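Side-chain contacts in nucleoside diphosphate kinase (Pyrobaculum aerophilum, PDB 1XQI), which probably transfers the gamma phosphate of ATP to nucleoside diphosphates through a phosphohistidine intermediate, so supplying the cell with nucleoside triphosphates other than ATP: residues Lys76-Tyr81 with Val98-Ile103; Leu84-Arg89 with Leu159-Gly164; Ala42-Val47 with Val128-Lys133. The protein carries 6 engineered substitutions. All blocks are in the same frame, centred on the assembly; numbering follows the deposited sequence.

Interaction 1: residues Lys76-Tyr81 with Val98-Ile103; sequences KLLKAY and VEVGRI
Leu77 and Val100 bring two helices together, their CA atoms 7.8 Å apart, through a small patch of aliphatic methyl groups. At Leu77 the side chain leaves its helix pointing at the partner. With CG anti to the backbone N (chi1 178°) the two methyls are divided between different tasks: CD2 reaches 3.6 Å from Val100 CG1, while CD1 lies over one face of the Tyr81 ring, one turn further on, 3.6 Å from its plane and nearer the ring's edge than its centre. The next residue, Leu78, starts out less directly, but its tip swings inward until CD2 lies 4.2 Å from Val100 CG2. Val100 is thus met by two consecutive leucines, one on each methyl; the closest atoms are all methyl carbons, and the contact is van der Waals packing. Tyr81 sends its N-H to Leu77 O (2.8 Å), and its ring backs the leucine within its own helix.

The two helices, 67-84 and 97-112, both take in part of the insert that spans residues 68-100. The short helix 88-92 and the loop after it link them: Pro88 packs on Leu78, Ile92 and Thr94 pack on Val100, and Ile104, further along helix 97-112, adds to the cover of Leu77. At this corner helix 67-84 packs against helix 97-112, with helix 88-92 beside both.

Interaction 2: residues Leu84-Arg89 with Leu159-Gly164; sequences LGIDPR and LAAEEG
Ile86 reaches from the loop between two helices of the insert to the last turn of helix 157-162, where Ala161 and Glu162 receive it. Its CB points toward that helix, but the contact begins one carbon further out. CG1, set anti to the carbonyl carbon, passes 4.0 Å from Glu162 OE1. CD1, at the tip, does most of the touching: it lies 3.7 Å from Glu162 OE1 and 4.1 Å from Ala161 CB, so that a carboxylate oxygen and a small methyl share the same isoleucine end. Both make only van der Waals contact with CD1, the oxygen meeting a carbon that offers it no hydrogen bond.

The loop carrying Ile86 is a compact helix-to-helix link. Gly85, with positive phi, closes helix 67-84 in a Schellman motif. Two residues on, Asp87 is the N-cap of helix 88-92 and accepts Arg89 N at OD2 (2.9 Å, N-H...O angle 144°), the donor standing 61° out of the carboxylate plane. Helix 157-162 ends in the same manner: Gly164, again at positive phi, is the C-prime residue of a Schellman motif and gives its N-H to Ala161 O at 2.9 Å.

Glu162 comes to the isoleucine by a bend at chi2 (67°), which folds its chain so that the carboxylate lies across the insert loop. Its OE2 approaches Leu84 CD1 at 4.3 Å, a loose touch at the exposed margin, whereas Ala161 is buried. The next helix, 88-92, is tied to the same helix end: Lys91 NZ is hydrogen-bonded to the carbonyl oxygen of Glu162.

Interaction 3: residues Ala42-Val47 with Val128-Lys133; sequences AGLKIV and VEIVRK
Leu44 and Val131 mark the closest backbone approach, with CA atoms 9.0 Å apart, where the turn leading into strand 45-52 faces helix 127-135. Here a helix-to-strand connection packs on a helix of the ferredoxin-like alpha/beta sandwich of the family: helices 32-42 and 127-135 pack beside a four-stranded antiparallel sheet, and strand 45-52 follows the first of them. Gly43, at positive phi, ends helix 32-42 in a Schellman motif and turns the chain so that Leu44 points at the second helix.

All the touching by Leu44 is done by one methyl, CD1, which rests over the pair of CG2 methyls of Ile130 and Val131. Phe39 and Leu122, from helix 32-42 and strand 117-123, also pack against this leucine, while Val131 rests on Thr18, Leu20 and Leu122 of the sheet. Arg132, next in sequence, probably binds ATP, as in related kinases; the Val131 side chain is about 9 Å from that of His172, the predicted phosphohistidine. The two beta-branched residues share the leucine evenly: Leu44 CD1 lies 3.8 Å from Ile130 CG2, and Val131 CG2 is equally close to Leu44 CD1 at 3.8 Å.

Interactions 1 and 2 form a continuous patch, where the insert meets helix 157-162, their centres 10 Å apart, and helix 67-84 serves both. Tyr81 joins them: its ring packs on Pro88 and Ala161, and its carbonyl oxygen probably accepts a hydrogen bond from Ile86 N. Interaction 3 lies across the chain's centre, about 30 and 34 Å from the centres of interactions 1 and 2, within the ferredoxin-like core. There the contact is buried and wholly aliphatic. Interaction 1 is also aliphatic but only partly buried, whereas interaction 2, nearest the surface, mixes methyls with a carboxylate. Along the sequence, interaction 1 is nested within the loop that interaction 3 closes.

Interaction 1: residues Lys76-Tyr81 with Val98-Ile103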
# COMPACT_ATOMS: atom_id res chain seq x y z
N LYS A 76 11.55 -4.32 31.14
CA LYS A 76 12.26 -5.01 30.07
C LYS A 76 13.59 -4.30 29.75
O LYS A 76 14.64 -4.98 29.70
CB LYS A 76 11.34 -5.16 28.85
CG LYS A 76 12.00 -5.47 27.50
CD LYS A 76 10.93 -6.01 26.50
CE LYS A 76 11.20 -5.56 25.06
NZ LYS A 76 12.64 -5.65 24.69
N LEU A 77 13.57 -2.97 29.62
CA LEU A 77 14.79 -2.18 29.44
C LEU A 77 15.74 -2.26 30.65
O LEU A 77 16.97 -2.30 30.48
CB LEU A 77 14.47 -0.71 29.10
CG LEU A 77 15.65 0.29 28.92
CD1 LEU A 77 16.70 -0.18 27.89
CD2 LEU A 77 15.19 1.67 28.53
N LEU A 78 15.16 -2.28 31.84
CA LEU A 78 15.93 -2.37 33.07
C LEU A 78 16.62 -3.73 33.21
O LEU A 78 17.80 -3.79 33.61
CB LEU A 78 15.07 -2.06 34.31
CG LEU A 78 14.61 -0.60 34.55
CD1 LEU A 78 13.69 -0.54 35.73
CD2 LEU A 78 15.77 0.38 34.73
N LYS A 79 15.90 -4.80 32.85
CA LYS A 79 16.48 -6.14 32.79
C LYS A 79 17.61 -6.16 31.74
O LYS A 79 18.71 -6.67 32.02
CB LYS A 79 15.41 -7.20 32.47
N ALA A 80 17.33 -5.59 30.56
CA ALA A 80 18.33 -5.44 29.52
C ALA A 80 19.60 -4.75 30.07
O ALA A 80 20.69 -5.33 30.02
CB ALA A 80 17.77 -4.72 28.30
N TYR A 81 19.46 -3.54 30.64
CA TYR A 81 20.62 -2.83 31.26
C TYR A 81 21.44 -3.66 32.26
O TYR A 81 22.68 -3.57 32.31
CB TYR A 81 20.17 -1.54 31.94
CG TYR A 81 19.91 -0.38 31.02
CD1 TYR A 81 19.23 0.75 31.47
CD2 TYR A 81 20.33 -0.40 29.69
CE1 TYR A 81 18.99 1.82 30.64
CE2 TYR A 81 20.10 0.67 28.85
CZ TYR A 81 19.43 1.77 29.33
OH TYR A 81 19.21 2.83 28.48
N VAL A 98 8.11 3.25 35.30
CA VAL A 98 7.20 4.17 34.60
C VAL A 98 7.93 5.36 33.91
O VAL A 98 7.60 5.72 32.76
CB VAL A 98 6.11 4.72 35.57
CG1 VAL A 98 5.31 5.82 34.93
CG2 VAL A 98 5.19 3.61 35.97
N GLU A 99 8.90 5.97 34.60
CA GLU A 99 9.69 7.05 33.99
C GLU A 99 10.52 6.53 32.82
O GLU A 99 10.71 7.23 31.82
CB GLU A 99 10.55 7.80 35.04
CG GLU A 99 9.79 8.96 35.77
CD GLU A 99 10.54 9.51 37.00
OE1 GLU A 99 11.77 9.78 36.91
OE2 GLU A 99 9.91 9.71 38.08
N VAL A 100 11.00 5.31 32.94
CA VAL A 100 11.74 4.62 31.87
C VAL A 100 10.78 4.30 30.68
O VAL A 100 11.14 4.52 29.54
CB VAL A 100 12.47 3.32 32.39
CG1 VAL A 100 13.09 2.55 31.26
CG2 VAL A 100 13.53 3.66 33.42
N GLY A 101 9.59 3.79 30.96
CA GLY A 101 8.55 3.64 29.97
C GLY A 101 8.23 4.94 29.23
O GLY A 101 7.91 4.92 28.03
N ARG A 102 8.33 6.07 29.91
CA ARG A 102 8.02 7.34 29.25
C ARG A 102 9.19 7.73 28.33
O ARG A 102 8.99 8.32 27.28
CB ARG A 102 7.67 8.45 30.26
CG ARG A 102 6.35 8.23 30.99
CD ARG A 102 5.94 9.34 32.00
NE ARG A 102 4.48 9.52 31.92
CZ ARG A 102 3.64 9.29 32.91
NH1 ARG A 102 4.12 8.91 34.11
NH2 ARG A 102 2.33 9.46 32.71
N ILE A 103 10.40 7.37 28.73
CA ILE A 103 11.58 7.63 27.91
C ILE A 103 11.57 6.76 26.65
O ILE A 103 11.81 7.29 25.54
CB ILE A 103 12.93 7.46 28.71
CG1 ILE A 103 13.01 8.46 29.87
CG2 ILE A 103 14.11 7.62 27.79
CD1 ILE A 103 14.36 8.59 30.52

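Interaction 2: residues Leu84-Arg89 with Leu159-Gly164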
# COMPACT_ATOMS: atom_id res chain seq x y z
N LEU A 84 23.58 -6.34 30.67
CA LEU A 84 24.67 -5.57 30.06
C LEU A 84 25.55 -4.84 31.10
O LEU A 84 26.62 -4.33 30.78
CB LEU A 84 24.10 -4.55 29.05
CG LEU A 84 23.64 -4.93 27.62
CD1 LEU A 84 24.83 -5.42 26.73
CD2 LEU A 84 22.42 -5.92 27.58
N GLY A 85 25.10 -4.77 32.35
CA GLY A 85 25.85 -4.02 33.35
C GLY A 85 25.88 -2.51 33.09
O GLY A 85 26.81 -1.81 33.54
N ILE A 86 24.87 -2.01 32.35
CA ILE A 86 24.66 -0.54 32.25
C ILE A 86 23.87 -0.04 33.47
O ILE A 86 22.88 -0.65 33.89
CB ILE A 86 23.91 -0.09 30.97
CG1 ILE A 86 24.48 -0.75 29.70
CG2 ILE A 86 23.92 1.46 30.88
CD1 ILE A 86 23.44 -0.93 28.55
N ASP A 87 24.34 1.05 34.05
CA ASP A 87 23.60 1.68 35.14
C ASP A 87 22.55 2.65 34.53
O ASP A 87 22.91 3.70 33.98
CB ASP A 87 24.55 2.38 36.12
CG ASP A 87 23.82 3.31 37.07
OD1 ASP A 87 24.47 4.25 37.58
OD2 ASP A 87 22.60 3.12 37.29
N PRO A 88 21.26 2.31 34.66
CA PRO A 88 20.21 3.14 34.06
C PRO A 88 20.24 4.58 34.60
O PRO A 88 19.88 5.52 33.90
CB PRO A 88 18.91 2.41 34.44
CG PRO A 88 19.29 1.44 35.55
CD PRO A 88 20.74 1.17 35.45
N ARG A 89 20.72 4.76 35.82
CA ARG A 89 20.81 6.11 36.39
C ARG A 89 21.86 6.99 35.69
O ARG A 89 21.62 8.18 35.49
CB ARG A 89 21.02 6.08 37.91
CG ARG A 89 19.80 5.58 38.71
CD ARG A 89 19.96 5.82 40.19
NE ARG A 89 20.88 4.83 40.74
CZ ARG A 89 20.63 4.02 41.78
NH1 ARG A 89 19.47 4.06 42.45
NH2 ARG A 89 21.57 3.15 42.15
N LEU A 159 22.61 -3.30 21.28
CA LEU A 159 22.98 -2.24 20.37
C LEU A 159 22.03 -1.08 20.56
O LEU A 159 22.47 0.03 20.80
CB LEU A 159 22.90 -2.75 18.92
CG LEU A 159 23.91 -2.40 17.82
CD1 LEU A 159 23.14 -2.21 16.49
CD2 LEU A 159 24.85 -1.21 18.14
N ALA A 160 20.73 -1.34 20.47
CA ALA A 160 19.75 -0.28 20.66
C ALA A 160 20.01 0.51 21.98
O ALA A 160 20.04 1.76 21.98
CB ALA A 160 18.33 -0.83 20.59
N ALA A 161 20.23 -0.21 23.09
CA ALA A 161 20.59 0.41 24.37
C ALA A 161 21.90 1.20 24.24
O ALA A 161 21.92 2.42 24.45
CB ALA A 161 20.66 -0.63 25.51
N GLU A 162 22.98 0.54 23.84
CA GLU A 162 24.22 1.26 23.69
C GLU A 162 23.91 2.59 22.98
O GLU A 162 24.42 3.62 23.37
CB GLU A 162 25.28 0.41 22.94
CG GLU A 162 26.62 0.10 23.69
CD GLU A 162 26.45 -0.84 24.92
OE1 GLU A 162 26.10 -0.32 26.03
OE2 GLU A 162 26.68 -2.09 24.78
N GLU A 163 23.00 2.59 22.00
CA GLU A 163 22.82 3.74 21.09
C GLU A 163 21.65 4.69 21.44
O GLU A 163 21.26 5.49 20.60
CB GLU A 163 22.65 3.26 19.63
CG GLU A 163 23.86 2.62 18.91
CD GLU A 163 23.56 2.36 17.41
OE1 GLU A 163 22.36 2.27 17.06
OE2 GLU A 163 24.49 2.26 16.57
N GLY A 164 21.08 4.58 22.65
CA GLY A 164 19.99 5.47 23.09
C GLY A 164 18.84 5.57 22.08
O GLY A 164 18.56 6.65 21.53

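Interaction 3: residues Ala42-Val47 with Val128-Lys133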
# COMPACT_ATOMS: atom_id res chain seq x y z
N ALA A 42 -0.22 -16.52 3.18
CA ALA A 42 -0.77 -17.27 4.30
C ALA A 42 -2.29 -17.36 4.19
O ALA A 42 -2.92 -18.19 4.85
CB ALA A 42 -0.37 -16.62 5.63
N GLY A 43 -2.87 -16.51 3.35
CA GLY A 43 -4.31 -16.46 3.26
C GLY A 43 -4.91 -15.24 3.94
O GLY A 43 -6.10 -15.13 4.02
N LEU A 44 -4.12 -14.31 4.47
CA LEU A 44 -4.71 -13.07 4.96
C LEU A 44 -5.07 -12.08 3.83
O LEU A 44 -4.32 -11.97 2.84
CB LEU A 44 -3.77 -12.41 5.96
CG LEU A 44 -3.54 -13.18 7.25
CD1 LEU A 44 -2.12 -12.95 7.77
CD2 LEU A 44 -4.62 -12.87 8.32
N LYS A 45 -6.21 -11.38 3.95
CA LYS A 45 -6.55 -10.34 2.96
C LYS A 45 -6.19 -8.98 3.54
O LYS A 45 -6.39 -8.76 4.73
CB LYS A 45 -8.08 -10.41 2.57
N ILE A 46 -5.60 -8.08 2.73
CA ILE A 46 -5.42 -6.66 3.12
C ILE A 46 -6.74 -5.92 2.88
O ILE A 46 -7.21 -5.87 1.76
CB ILE A 46 -4.33 -5.97 2.28
CG1 ILE A 46 -2.95 -6.59 2.55
CG2 ILE A 46 -4.35 -4.41 2.48
CD1 ILE A 46 -1.84 -6.00 1.66
N VAL A 47 -7.35 -5.37 3.93
CA VAL A 47 -8.65 -4.66 3.78
C VAL A 47 -8.52 -3.13 4.01
O VAL A 47 -9.51 -2.39 3.90
CB VAL A 47 -9.77 -5.29 4.71
CG1 VAL A 47 -10.06 -6.79 4.39
CG2 VAL A 47 -9.45 -5.14 6.14
N VAL A 128 -4.67 -12.06 14.63
CA VAL A 128 -3.79 -11.38 15.57
C VAL A 128 -2.63 -12.28 15.94
O VAL A 128 -1.47 -11.85 15.83
CB VAL A 128 -4.56 -10.84 16.83
CG1 VAL A 128 -3.62 -10.41 17.97
CG2 VAL A 128 -5.44 -9.68 16.46
N GLU A 129 -2.93 -13.51 16.35
CA GLU A 129 -1.89 -14.48 16.64
C GLU A 129 -1.06 -14.83 15.37
O GLU A 129 0.18 -14.95 15.46
CB GLU A 129 -2.44 -15.80 17.16
CG GLU A 129 -3.43 -15.74 18.23
CD GLU A 129 -4.35 -16.97 18.16
OE1 GLU A 129 -5.61 -16.76 18.31
OE2 GLU A 129 -3.84 -18.12 17.92
N ILE A 130 -1.77 -15.06 14.25
CA ILE A 130 -1.15 -15.45 12.97
C ILE A 130 -0.02 -14.47 12.61
O ILE A 130 1.16 -14.88 12.50
CB ILE A 130 -2.19 -15.54 11.79
CG1 ILE A 130 -3.11 -16.75 11.92
CG2 ILE A 130 -1.46 -15.53 10.44
CD1 ILE A 130 -2.39 -18.01 12.29
N VAL A 131 -0.40 -13.20 12.48
CA VAL A 131 0.50 -12.06 12.29
C VAL A 131 1.58 -11.93 13.38
O VAL A 131 2.75 -11.71 13.08
CB VAL A 131 -0.31 -10.74 12.10
CG1 VAL A 131 0.59 -9.53 12.06
CG2 VAL A 131 -1.20 -10.83 10.82
N ARG A 132 1.21 -12.06 14.64
CA ARG A 132 2.25 -12.18 15.66
C ARG A 132 3.20 -13.36 15.43
O ARG A 132 4.43 -13.22 15.60
CB ARG A 132 1.63 -12.24 17.04
CG ARG A 132 1.29 -10.89 17.59
CD ARG A 132 0.47 -11.10 18.85
NE ARG A 132 1.13 -10.45 19.97
CZ ARG A 132 1.69 -11.11 20.98
NH1 ARG A 132 1.67 -12.45 21.01
NH2 ARG A 132 2.27 -10.43 21.94
N LYS A 133 2.67 -14.52 15.03
CA LYS A 133 3.51 -15.68 14.73
C LYS A 133 4.44 -15.39 13.54
O LYS A 133 5.67 -15.63 13.63
CB LYS A 133 2.67 -16.95 14.50
CG LYS A 133 3.47 -18.27 14.53
CD LYS A 133 2.70 -19.45 13.88
CE LYS A 133 2.08 -19.00 12.50
NZ LYS A 133 1.39 -20.08 11.78